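Local structure of hemolysin-related protein (Vibrio cholerae serotype O1, 6MLT) at residues N29-V37 and L537-D545; D53-T61 and Y72-D80. The protein is a secreted calcium-binding protein of the biofilm matrix that probably helps biofilms adhere, combining a beta-propeller with a beta-prism lectin domain thought to bind carbohydrate. All coordinates share one frame; numbering follows the deposited sequence.

Contact 1 of 2, residues N29-V37 and L537-D545; sequences NQVMAAPIV and LIMVANDYD
Gln30 and Asp543 are paired where two neighbouring blades of the beta-propeller meet, residues 29-37 on one blade running roughly antiparallel to 537-545 on the other. Polar bonds gather at one end. Gln30 OE1 takes Asp543 N at 2.7 Å in its carbonyl plane, while Gln30 NE2 gives to Asp543 OD1 at 2.9 Å, meeting that oxygen nearly along its C-O axis. The bend at chi2 (-76°) turns the amide back to Asp543, its plane 27° from the carboxylate. Gln30 NE2 also donates to Asn29 OD1, so both ends of the amide are engaged and its rotation is fixed; Asp543 OD2 is bound by His552. Next to this, Val31 N donates to Ala541 O, and Asn542 ND2 reaches Val31 O at 3.0 Å in a nearly straight bond (171°). Asn542 OD1 receives Gly518 N. Asn29 and Gln30 form a classic beta bulge opposite Phe62.

Apolar packing runs from the middle of the contact to the other end. Val31 and Val540 cross at about a right angle, tightly, with Val31 CG1 3.5 Å from Val540 CB. Farther along, Pro35 CG lies 3.8 Å from Ile538 CG2, and Val37 CG2 meets Ile538 CD1, so Ile538 uses both of its branches.

Sulfur completes the contact as a Met-aromatic pair: Met32 SD sits at the edge of the Tyr544 ring, 5.4 Å from its centroid, and the bend at Met32 chi3 brings CE to 3.4 Å from Tyr544 OH.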
ATOM      1  N   ASN A  29     -27.271 -18.898  -3.593  1.00 20.87           N
ATOM      2  CA  ASN A  29     -26.821 -18.663  -2.226  1.00 22.07           C
ATOM      3  C   ASN A  29     -25.368 -19.073  -2.001  1.00 21.32           C
ATOM      4  O   ASN A  29     -24.951 -19.219  -0.846  1.00 22.79           O
ATOM      5  CB  ASN A  29     -27.720 -19.414  -1.239  1.00 22.65           C
ATOM      6  CG  ASN A  29     -27.751 -20.897  -1.507  1.00 23.54           C
ATOM      7  OD1 ASN A  29     -27.011 -21.400  -2.349  1.00 23.31           O
ATOM      8  ND2 ASN A  29     -28.602 -21.610  -0.785  1.00 27.61           N
ATOM      9  N   GLN A  30     -24.595 -19.265  -3.066  1.00 18.55           N
ATOM     10  CA  GLN A  30     -23.174 -19.591  -2.992  1.00 18.80           C
ATOM     11  C   GLN A  30     -22.363 -18.347  -3.323  1.00 18.10           C
ATOM     12  O   GLN A  30     -22.761 -17.555  -4.182  1.00 19.46           O
ATOM     13  CB  GLN A  30     -22.816 -20.703  -3.982  1.00 18.37           C
ATOM     14  CG  GLN A  30     -23.705 -21.940  -3.929  1.00 21.02           C
ATOM     15  CD  GLN A  30     -23.404 -22.822  -2.731  1.00 23.91           C
ATOM     16  OE1 GLN A  30     -22.250 -23.147  -2.461  1.00 23.79           O
ATOM     17  NE2 GLN A  30     -24.444 -23.209  -2.004  1.00 25.35           N
ATOM     18  N   VAL A  31     -21.220 -18.177  -2.659  1.00 16.56           N
ATOM     19  CA  VAL A  31     -20.361 -17.021  -2.909  1.00 15.22           C
ATOM     20  C   VAL A  31     -18.916 -17.490  -3.002  1.00 16.73           C
ATOM     21  O   VAL A  31     -18.453 -18.276  -2.167  1.00 17.62           O
ATOM     22  CB  VAL A  31     -20.522 -15.939  -1.823  1.00 15.54           C
ATOM     23  CG1 VAL A  31     -19.756 -14.690  -2.201  1.00 17.06           C
ATOM     24  CG2 VAL A  31     -21.996 -15.604  -1.623  1.00 15.76           C
ATOM     25  N   MET A  32     -18.201 -17.016  -4.031  1.00 17.05           N
ATOM     26  CA  MET A  32     -16.810 -17.412  -4.228  1.00 16.72           C
ATOM     27  C   MET A  32     -15.977 -16.263  -4.793  1.00 21.38           C
ATOM     28  O   MET A  32     -14.970 -16.501  -5.470  1.00 22.16           O
ATOM     29  CB  MET A  32     -16.739 -18.657  -5.138  1.00 18.67           C
ATOM     30  CG  MET A  32     -15.395 -19.391  -5.099  1.00 20.84           C
ATOM     31  SD  MET A  32     -15.544 -21.161  -5.475  1.00 21.97           S
ATOM     32  CE  MET A  32     -16.400 -21.114  -7.057  1.00 22.32           C
ATOM     33  N   ALA A  33     -16.371 -15.021  -4.514  1.00 18.85           N
ATOM     34  CA  ALA A  33     -15.597 -13.843  -4.872  1.00 19.14           C
ATOM     35  C   ALA A  33     -15.464 -12.957  -3.644  1.00 18.94           C
ATOM     36  O   ALA A  33     -16.344 -12.932  -2.778  1.00 19.23           O
ATOM     37  CB  ALA A  33     -16.242 -13.057  -6.023  1.00 18.71           C
ATOM     38  N   ALA A  34     -14.349 -12.242  -3.571  1.00 16.12           N
ATOM     39  CA  ALA A  34     -14.025 -11.494  -2.366  1.00 17.67           C
ATOM     40  C   ALA A  34     -15.108 -10.453  -2.081  1.00 17.20           C
ATOM     41  O   ALA A  34     -15.634  -9.830  -3.013  1.00 18.22           O
ATOM     42  CB  ALA A  34     -12.662 -10.814  -2.506  1.00 19.29           C
ATOM     43  N   PRO A  35     -15.453 -10.229  -0.819  1.00 17.05           N
ATOM     44  CA  PRO A  35     -16.484  -9.240  -0.492  1.00 17.69           C
ATOM     45  C   PRO A  35     -15.950  -7.819  -0.607  1.00 18.58           C
ATOM     46  O   PRO A  35     -14.754  -7.563  -0.478  1.00 18.50           O
ATOM     47  CB  PRO A  35     -16.845  -9.575   0.956  1.00 19.87           C
ATOM     48  CG  PRO A  35     -15.561 -10.116   1.521  1.00 16.61           C
ATOM     49  CD  PRO A  35     -14.852 -10.815   0.391  1.00 17.13           C
ATOM     50  N   ILE A  36     -16.882  -6.898  -0.838  1.00 15.28           N
ATOM     51  CA  ILE A  36     -16.624  -5.467  -0.943  1.00 18.41           C
ATOM     52  C   ILE A  36     -17.378  -4.777   0.181  1.00 16.90           C
ATOM     53  O   ILE A  36     -18.485  -5.196   0.529  1.00 17.52           O
ATOM     54  CB  ILE A  36     -17.087  -4.932  -2.318  1.00 28.32           C
ATOM     55  CG1 ILE A  36     -16.264  -5.558  -3.451  1.00 30.12           C
ATOM     56  CG2 ILE A  36     -17.059  -3.424  -2.370  1.00 40.28           C
ATOM     57  CD1 ILE A  36     -14.801  -5.382  -3.321  1.00 23.29           C
ATOM     58  N   VAL A  37     -16.799  -3.706   0.729  1.00 17.56           N
ATOM     59  CA  VAL A  37     -17.343  -3.037   1.910  1.00 18.78           C
ATOM     60  C   VAL A  37     -17.456  -1.544   1.630  1.00 18.94           C
ATOM     61  O   VAL A  37     -16.440  -0.865   1.441  1.00 16.97           O
ATOM     62  CB  VAL A  37     -16.480  -3.276   3.159  1.00 19.87           C
ATOM     63  CG1 VAL A  37     -17.044  -2.514   4.364  1.00 19.73           C
ATOM     64  CG2 VAL A  37     -16.397  -4.762   3.467  1.00 19.64           C
ATOM     65  N   LEU A 537     -14.648  -9.324  10.746  1.00 18.54           N
ATOM     66  CA  LEU A 537     -13.967 -10.229   9.826  1.00 18.31           C
ATOM     67  C   LEU A 537     -15.010 -10.869   8.912  1.00 17.85           C
ATOM     68  O   LEU A 537     -15.874 -11.619   9.384  1.00 17.48           O
ATOM     69  CB  LEU A 537     -13.205 -11.304  10.594  1.00 18.85           C
ATOM     70  CG  LEU A 537     -12.725 -12.523   9.798  1.00 20.70           C
ATOM     71  CD1 LEU A 537     -11.774 -12.111   8.685  1.00 21.41           C
ATOM     72  CD2 LEU A 537     -12.065 -13.536  10.723  1.00 24.60           C
ATOM     73  N   ILE A 538     -14.911 -10.590   7.613  1.00 17.00           N
ATOM     74  CA  ILE A 538     -15.923 -10.967   6.625  1.00 17.55           C
ATOM     75  C   ILE A 538     -15.334 -12.014   5.689  1.00 18.95           C
ATOM     76  O   ILE A 538     -14.255 -11.802   5.121  1.00 18.65           O
ATOM     77  CB  ILE A 538     -16.392  -9.743   5.819  1.00 18.39           C
ATOM     78  CG1 ILE A 538     -16.929  -8.653   6.752  1.00 21.38           C
ATOM     79  CG2 ILE A 538     -17.466 -10.150   4.791  1.00 18.19           C
ATOM     80  CD1 ILE A 538     -16.486  -7.259   6.383  1.00 21.97           C
ATOM     81  N   MET A 539     -16.058 -13.117   5.483  1.00 16.53           N
ATOM     82  CA  MET A 539     -15.607 -14.150   4.564  1.00 21.01           C
ATOM     83  C   MET A 539     -16.794 -14.758   3.831  1.00 17.70           C
ATOM     84  O   MET A 539     -17.925 -14.763   4.328  1.00 17.72           O
ATOM     85  CB  MET A 539     -14.815 -15.250   5.291  1.00 23.22           C
ATOM     86  CG  MET A 539     -15.609 -16.052   6.291  1.00 24.27           C
ATOM     87  SD  MET A 539     -14.550 -17.091   7.326  1.00 22.89           S
ATOM     88  CE  MET A 539     -13.764 -15.844   8.346  1.00 19.95           C
ATOM     89  N   VAL A 540     -16.524 -15.274   2.638  1.00 18.55           N
ATOM     90  CA  VAL A 540     -17.553 -15.867   1.793  1.00 16.84           C
ATOM     91  C   VAL A 540     -17.350 -17.375   1.754  1.00 18.19           C
ATOM     92  O   VAL A 540     -16.241 -17.878   1.959  1.00 16.20           O
ATOM     93  CB  VAL A 540     -17.531 -15.251   0.379  1.00 17.59           C
ATOM     94  CG1 VAL A 540     -17.668 -13.739   0.471  1.00 18.12           C
ATOM     95  CG2 VAL A 540     -16.246 -15.631  -0.360  1.00 18.66           C
ATOM     96  N   ALA A 541     -18.437 -18.098   1.499  1.00 15.70           N
ATOM     97  CA  ALA A 541     -18.413 -19.549   1.576  1.00 17.35           C
ATOM     98  C   ALA A 541     -19.333 -20.148   0.526  1.00 17.39           C
ATOM     99  O   ALA A 541     -20.312 -19.527   0.092  1.00 19.75           O
ATOM    100  CB  ALA A 541     -18.829 -20.046   2.964  1.00 17.25           C
ATOM    101  N   ASN A 542     -19.005 -21.377   0.136  1.00 16.75           N
ATOM    102  CA  ASN A 542     -19.826 -22.159  -0.769  1.00 18.49           C
ATOM    103  C   ASN A 542     -19.620 -23.627  -0.436  1.00 17.91           C
ATOM    104  O   ASN A 542     -18.563 -24.019   0.072  1.00 18.10           O
ATOM    105  CB  ASN A 542     -19.476 -21.871  -2.231  1.00 17.56           C
ATOM    106  CG  ASN A 542     -18.002 -22.052  -2.511  1.00 19.18           C
ATOM    107  OD1 ASN A 542     -17.538 -23.170  -2.751  1.00 20.12           O
ATOM    108  ND2 ASN A 542     -17.252 -20.955  -2.470  1.00 17.45           N
ATOM    109  N   ASP A 543     -20.635 -24.437  -0.736  1.00 18.39           N
ATOM    110  CA  ASP A 543     -20.608 -25.846  -0.366  1.00 19.08           C
ATOM    111  C   ASP A 543     -21.134 -26.740  -1.481  1.00 20.60           C
ATOM    112  O   ASP A 543     -21.601 -27.855  -1.215  1.00 20.89           O
ATOM    113  CB  ASP A 543     -21.408 -26.089   0.923  1.00 20.65           C
ATOM    114  CG  ASP A 543     -22.846 -25.609   0.831  1.00 26.76           C
ATOM    115  OD1 ASP A 543     -23.299 -25.255  -0.278  1.00 24.86           O
ATOM    116  OD2 ASP A 543     -23.526 -25.590   1.885  1.00 27.13           O
ATOM    117  N   TYR A 544     -21.040 -26.283  -2.733  1.00 21.72           N
ATOM    118  CA  TYR A 544     -21.521 -27.080  -3.856  1.00 23.17           C
ATOM    119  C   TYR A 544     -20.634 -28.297  -4.103  1.00 24.31           C
ATOM    120  O   TYR A 544     -21.105 -29.291  -4.658  1.00 23.90           O
ATOM    121  CB  TYR A 544     -21.592 -26.226  -5.131  1.00 22.65           C
ATOM    122  CG  TYR A 544     -20.234 -25.758  -5.607  1.00 21.40           C
ATOM    123  CD1 TYR A 544     -19.442 -26.558  -6.430  1.00 20.48           C
ATOM    124  CD2 TYR A 544     -19.732 -24.524  -5.219  1.00 22.71           C
ATOM    125  CE1 TYR A 544     -18.194 -26.136  -6.851  1.00 19.77           C
ATOM    126  CE2 TYR A 544     -18.491 -24.096  -5.631  1.00 22.40           C
ATOM    127  CZ  TYR A 544     -17.722 -24.907  -6.447  1.00 22.68           C
ATOM    128  OH  TYR A 544     -16.474 -24.483  -6.853  1.00 25.14           O
ATOM    129  N   ASP A 545     -19.360 -28.240  -3.716  1.00 22.72           N
ATOM    130  CA  ASP A 545     -18.401 -29.298  -4.020  1.00 23.62           C
ATOM    131  C   ASP A 545     -18.256 -30.246  -2.834  1.00 25.93           C
ATOM    132  O   ASP A 545     -18.130 -29.809  -1.685  1.00 24.45           O
ATOM    133  CB  ASP A 545     -17.039 -28.699  -4.383  1.00 24.31           C
ATOM    134  CG  ASP A 545     -16.056 -29.736  -4.914  1.00 32.72           C
ATOM    135  OD1 ASP A 545     -15.630 -30.617  -4.141  1.00 33.85           O
ATOM    136  OD2 ASP A 545     -15.712 -29.667  -6.113  1.00 35.97           O
TER

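Contact 2 of 2, residues D53-T61 and Y72-D80; sequences DVADIIVVT and YIRALSGVD. With CA (calcium ion), chain C; CA (calcium ion), chain B.
Asp56 and Gly78 meet at the calcium-bearing end of an antiparallel beta hairpin. Asp56 CB lies 3.3 Å from Leu76 O. CG stands anti to the carbonyl carbon (chi1 -55°) and presents both carboxylate oxygens to a calcium ion. Asp56 OD1 binds the calcium ion at 2.4 Å and, through its anti lone pair, accepts Gly78 N at 2.8 Å; Asp56 OD2 takes the same ion at 2.5 Å. Val54 O, two waters, Asn41 and Asp43 complete this site, and one of the waters also bonds Ser77 OG. Asp53 grips the second calcium with both oxygens, beside Asp42, Asn44, Asp46 and Lys48, as in an EF-hand loop.

Paired backbone bonds then zip Ile57 to Leu76 and Val59 to Arg74, with Thr61 and Tyr72 at the far end. There the extended Arg74 chain crosses Thr61, and Arg74 NE donates to Thr61 OG1 at 2.9 Å; Ser28 also bonds that hydroxyl, and Glu83 forms a salt bridge with Arg74.

Strands 28-30 and 36-38 both pair with strand 56-63 on one side of the hairpin, and strand 93-94 pairs with strand 71-76 on the other. The face with Ile57, Thr61, Arg74 and Leu76 packs on strand 13-19, the Ile58 and Ile73 face on strand 112-115.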
ATOM      1  N   ASP A  53     -22.612   6.117   9.282  1.00 29.90           N
ATOM      2  CA  ASP A  53     -23.457   4.943   9.162  1.00 26.23           C
ATOM      3  C   ASP A  53     -22.601   3.679   9.256  1.00 23.96           C
ATOM      4  O   ASP A  53     -21.377   3.733   9.418  1.00 23.61           O
ATOM      5  CB  ASP A  53     -24.246   5.009   7.856  1.00 24.72           C
ATOM      6  CG  ASP A  53     -25.147   6.219   7.795  1.00 23.90           C
ATOM      7  OD1 ASP A  53     -26.049   6.323   8.649  1.00 24.31           O
ATOM      8  OD2 ASP A  53     -24.923   7.081   6.921  1.00 24.59           O
ATOM      9  N   VAL A  54     -23.248   2.524   9.149  1.00 20.88           N
ATOM     10  CA  VAL A  54     -22.578   1.232   9.274  1.00 21.84           C
ATOM     11  C   VAL A  54     -22.300   0.698   7.875  1.00 20.81           C
ATOM     12  O   VAL A  54     -23.231   0.478   7.093  1.00 21.51           O
ATOM     13  CB  VAL A  54     -23.423   0.240  10.091  1.00 21.23           C
ATOM     14  CG1 VAL A  54     -22.708  -1.105  10.220  1.00 22.07           C
ATOM     15  CG2 VAL A  54     -23.717   0.805  11.467  1.00 21.45           C
ATOM     16  N   ALA A  55     -21.024   0.483   7.559  1.00 20.55           N
ATOM     17  CA  ALA A  55     -20.650   0.014   6.231  1.00 18.44           C
ATOM     18  C   ALA A  55     -21.248  -1.359   5.951  1.00 19.67           C
ATOM     19  O   ALA A  55     -21.441  -2.179   6.853  1.00 18.17           O
ATOM     20  CB  ALA A  55     -19.130  -0.041   6.091  1.00 19.88           C
ATOM     21  N   ASP A  56     -21.523  -1.608   4.678  1.00 18.18           N
ATOM     22  CA  ASP A  56     -22.263  -2.773   4.225  1.00 18.07           C
ATOM     23  C   ASP A  56     -21.396  -3.636   3.322  1.00 20.71           C
ATOM     24  O   ASP A  56     -20.287  -3.257   2.941  1.00 17.53           O
ATOM     25  CB  ASP A  56     -23.525  -2.313   3.511  1.00 19.50           C
ATOM     26  CG  ASP A  56     -24.341  -1.402   4.386  1.00 19.25           C
ATOM     27  OD1 ASP A  56     -24.733  -1.865   5.477  1.00 18.63           O
ATOM     28  OD2 ASP A  56     -24.541  -0.222   4.018  1.00 19.65           O
ATOM     29  N   ILE A  57     -21.912  -4.817   2.995  1.00 17.25           N
ATOM     30  CA  ILE A  57     -21.170  -5.821   2.242  1.00 19.02           C
ATOM     31  C   ILE A  57     -21.869  -6.050   0.905  1.00 18.05           C
ATOM     32  O   ILE A  57     -23.096  -6.192   0.855  1.00 21.10           O
ATOM     33  CB  ILE A  57     -21.041  -7.136   3.036  1.00 21.39           C
ATOM     34  CG1 ILE A  57     -20.027  -6.982   4.181  1.00 27.14           C
ATOM     35  CG2 ILE A  57     -20.591  -8.280   2.129  1.00 21.03           C
ATOM     36  CD1 ILE A  57     -20.513  -6.241   5.382  1.00 32.45           C
ATOM     37  N   ILE A  58     -21.086  -6.088  -0.170  1.00 15.55           N
ATOM     38  CA  ILE A  58     -21.572  -6.434  -1.502  1.00 16.22           C
ATOM     39  C   ILE A  58     -20.920  -7.741  -1.930  1.00 16.43           C
ATOM     40  O   ILE A  58     -19.689  -7.870  -1.889  1.00 16.94           O
ATOM     41  CB  ILE A  58     -21.272  -5.327  -2.525  1.00 19.80           C
ATOM     42  CG1 ILE A  58     -22.042  -4.056  -2.177  1.00 23.57           C
ATOM     43  CG2 ILE A  58     -21.644  -5.801  -3.944  1.00 21.69           C
ATOM     44  CD1 ILE A  58     -21.541  -2.826  -2.911  1.00 29.09           C
ATOM     45  N   VAL A  59     -21.745  -8.691  -2.368  1.00 16.30           N
ATOM     46  CA  VAL A  59     -21.292  -9.982  -2.870  1.00 18.01           C
ATOM     47  C   VAL A  59     -22.102 -10.326  -4.113  1.00 16.62           C
ATOM     48  O   VAL A  59     -23.128  -9.709  -4.409  1.00 18.30           O
ATOM     49  CB  VAL A  59     -21.422 -11.102  -1.814  1.00 19.00           C
ATOM     50  CG1 VAL A  59     -20.507 -10.820  -0.641  1.00 17.93           C
ATOM     51  CG2 VAL A  59     -22.856 -11.236  -1.344  1.00 20.09           C
ATOM     52  N   VAL A  60     -21.622 -11.327  -4.845  1.00 18.68           N
ATOM     53  CA  VAL A  60     -22.320 -11.886  -5.995  1.00 16.37           C
ATOM     54  C   VAL A  60     -22.610 -13.349  -5.678  1.00 16.88           C
ATOM     55  O   VAL A  60     -21.687 -14.112  -5.371  1.00 17.50           O
ATOM     56  CB  VAL A  60     -21.497 -11.750  -7.285  1.00 15.28           C
ATOM     57  CG1 VAL A  60     -22.310 -12.230  -8.486  1.00 17.04           C
ATOM     58  CG2 VAL A  60     -21.026 -10.295  -7.481  1.00 17.91           C
ATOM     59  N   THR A  61     -23.884 -13.739  -5.740  1.00 16.03           N
ATOM     60  CA  THR A  61     -24.302 -15.088  -5.385  1.00 16.76           C
ATOM     61  C   THR A  61     -24.622 -15.905  -6.633  1.00 20.18           C
ATOM     62  O   THR A  61     -25.135 -15.374  -7.626  1.00 19.09           O
ATOM     63  CB  THR A  61     -25.530 -15.067  -4.461  1.00 18.81           C
ATOM     64  OG1 THR A  61     -26.647 -14.456  -5.131  1.00 20.18           O
ATOM     65  CG2 THR A  61     -25.230 -14.293  -3.195  1.00 17.14           C
ATOM     66  N   TYR A  72     -26.125 -13.021  -8.937  1.00 18.44           N
ATOM     67  CA  TYR A  72     -26.845 -11.813  -8.548  1.00 19.55           C
ATOM     68  C   TYR A  72     -26.007 -10.987  -7.587  1.00 19.52           C
ATOM     69  O   TYR A  72     -25.444 -11.524  -6.631  1.00 16.93           O
ATOM     70  CB  TYR A  72     -28.192 -12.149  -7.900  1.00 24.72           C
ATOM     71  CG  TYR A  72     -29.211 -12.649  -8.893  1.00 28.27           C
ATOM     72  CD1 TYR A  72     -29.842 -11.773  -9.767  1.00 26.03           C
ATOM     73  CD2 TYR A  72     -29.527 -14.002  -8.977  1.00 36.42           C
ATOM     74  CE1 TYR A  72     -30.763 -12.228 -10.693  1.00 28.32           C
ATOM     75  CE2 TYR A  72     -30.454 -14.465  -9.902  1.00 37.01           C
ATOM     76  CZ  TYR A  72     -31.064 -13.575 -10.754  1.00 33.25           C
ATOM     77  OH  TYR A  72     -31.978 -14.029 -11.672  1.00 34.67           O
ATOM     78  N   ILE A  73     -25.943  -9.681  -7.835  1.00 19.01           N
ATOM     79  CA  ILE A  73     -25.353  -8.758  -6.873  1.00 18.31           C
ATOM     80  C   ILE A  73     -26.319  -8.572  -5.716  1.00 16.63           C
ATOM     81  O   ILE A  73     -27.509  -8.302  -5.921  1.00 18.43           O
ATOM     82  CB  ILE A  73     -25.035  -7.408  -7.531  1.00 18.38           C
ATOM     83  CG1 ILE A  73     -24.134  -7.601  -8.751  1.00 21.63           C
ATOM     84  CG2 ILE A  73     -24.376  -6.469  -6.526  1.00 18.16           C
ATOM     85  CD1 ILE A  73     -23.955  -6.323  -9.587  1.00 25.05           C
ATOM     86  N   ARG A  74     -25.810  -8.706  -4.495  1.00 16.25           N
ATOM     87  CA  ARG A  74     -26.609  -8.527  -3.293  1.00 19.47           C
ATOM     88  C   ARG A  74     -25.880  -7.612  -2.324  1.00 20.07           C
ATOM     89  O   ARG A  74     -24.664  -7.725  -2.149  1.00 19.46           O
ATOM     90  CB  ARG A  74     -26.892  -9.862  -2.598  1.00 19.82           C
ATOM     91  CG  ARG A  74     -27.619 -10.895  -3.441  1.00 21.06           C
ATOM     92  CD  ARG A  74     -28.047 -12.065  -2.553  1.00 21.13           C
ATOM     93  NE  ARG A  74     -28.551 -13.225  -3.293  1.00 19.77           N
ATOM     94  CZ  ARG A  74     -29.833 -13.554  -3.427  1.00 23.56           C
ATOM     95  NH1 ARG A  74     -30.791 -12.801  -2.903  1.00 25.41           N
ATOM     96  NH2 ARG A  74     -30.165 -14.646  -4.102  1.00 24.03           N
ATOM     97  N   ALA A  75     -26.630  -6.718  -1.690  1.00 20.31           N
ATOM     98  CA  ALA A  75     -26.106  -5.828  -0.663  1.00 20.38           C
ATOM     99  C   ALA A  75     -26.621  -6.272   0.699  1.00 19.97           C
ATOM    100  O   ALA A  75     -27.837  -6.387   0.899  1.00 19.34           O
ATOM    101  CB  ALA A  75     -26.509  -4.378  -0.932  1.00 21.83           C
ATOM    102  N   LEU A  76     -25.700  -6.497   1.634  1.00 20.15           N
ATOM    103  CA  LEU A  76     -26.015  -7.004   2.967  1.00 19.95           C
ATOM    104  C   LEU A  76     -25.687  -5.958   4.025  1.00 22.67           C
ATOM    105  O   LEU A  76     -24.587  -5.394   4.027  1.00 22.60           O
ATOM    106  CB  LEU A  76     -25.231  -8.282   3.257  1.00 19.85           C
ATOM    107  CG  LEU A  76     -25.330  -9.367   2.186  1.00 18.96           C
ATOM    108  CD1 LEU A  76     -24.509 -10.592   2.580  1.00 18.30           C
ATOM    109  CD2 LEU A  76     -26.787  -9.735   1.946  1.00 18.33           C
ATOM    110  N   SER A  77     -26.626  -5.730   4.940  1.00 22.13           N
ATOM    111  CA  SER A  77     -26.432  -4.725   5.977  1.00 24.68           C
ATOM    112  C   SER A  77     -25.274  -5.103   6.890  1.00 21.16           C
ATOM    113  O   SER A  77     -25.198  -6.232   7.382  1.00 20.94           O
ATOM    114  CB  SER A  77     -27.708  -4.573   6.803  1.00 26.23           C
ATOM    115  OG  SER A  77     -27.493  -3.670   7.874  1.00 26.41           O
ATOM    116  N   GLY A  78     -24.380  -4.145   7.143  1.00 20.89           N
ATOM    117  CA  GLY A  78     -23.305  -4.387   8.091  1.00 20.12           C
ATOM    118  C   GLY A  78     -23.792  -4.681   9.495  1.00 19.14           C
ATOM    119  O   GLY A  78     -23.070  -5.312  10.274  1.00 20.18           O
ATOM    120  N   VAL A  79     -25.000  -4.234   9.832  1.00 19.45           N
ATOM    121  CA  VAL A  79     -25.536  -4.422  11.178  1.00 24.85           C
ATOM    122  C   VAL A  79     -25.862  -5.889  11.430  1.00 26.59           C
ATOM    123  O   VAL A  79     -25.424  -6.480  12.426  1.00 25.06           O
ATOM    124  CB  VAL A  79     -26.782  -3.536  11.380  1.00 28.15           C
ATOM    125  CG1 VAL A  79     -27.445  -3.812  12.735  1.00 29.97           C
ATOM    126  CG2 VAL A  79     -26.421  -2.068  11.258  1.00 30.56           C
ATOM    127  N   ASP A  80     -26.654  -6.495  10.548  1.00 25.30           N
ATOM    128  CA  ASP A  80     -27.200  -7.812  10.829  1.00 26.25           C
ATOM    129  C   ASP A  80     -27.225  -8.747   9.632  1.00 24.94           C
ATOM    130  O   ASP A  80     -27.757  -9.853   9.757  1.00 23.70           O
ATOM    131  CB  ASP A  80     -28.624  -7.675  11.389  1.00 27.46           C
ATOM    132  CG  ASP A  80     -29.535  -6.881  10.473  1.00 29.80           C
ATOM    133  OD1 ASP A  80     -29.168  -6.649   9.298  1.00 27.50           O
ATOM    134  OD2 ASP A  80     -30.619  -6.479  10.932  1.00 33.00           O
TER
HETATM  135 CA    CA C1002     -25.325   0.358   6.302  1.00 21.98          CA
HETATM  136 CA    CA B1001     -26.762   8.576   7.965  1.00 32.25          CA
HETATM  137  O   HOH W   1     -26.451  -1.109   7.748  1.00 19.65           O
HETATM  138  O   HOH W   2     -24.998   9.790   8.622  1.00 35.74           O
HETATM  139  O   HOH W   3     -24.647   2.588   5.324  1.00 19.47           O

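In the fold
From the N terminus, strand 13-19 first joins the sheet that also holds strand 536-541, near the other end of the chain, so that one blade is built from both termini, a common way of closing a propeller. The chain then enters the next blade at residues 29-37, the first half of contact 1, and passes the calcium loops into the hairpin of contact 2, which closes a loop of only ten residues. Contact 1 closes after 499 intervening residues, and contact 2, with both segments among them, is nested inside it. Segment 29-37 and the hairpin of contact 2 share a sheet: Ile36 O lies 2.8 Å from Ile58 N. Contact 2 forms this blade's central hairpin; contact 1 ties the blade to its neighbour.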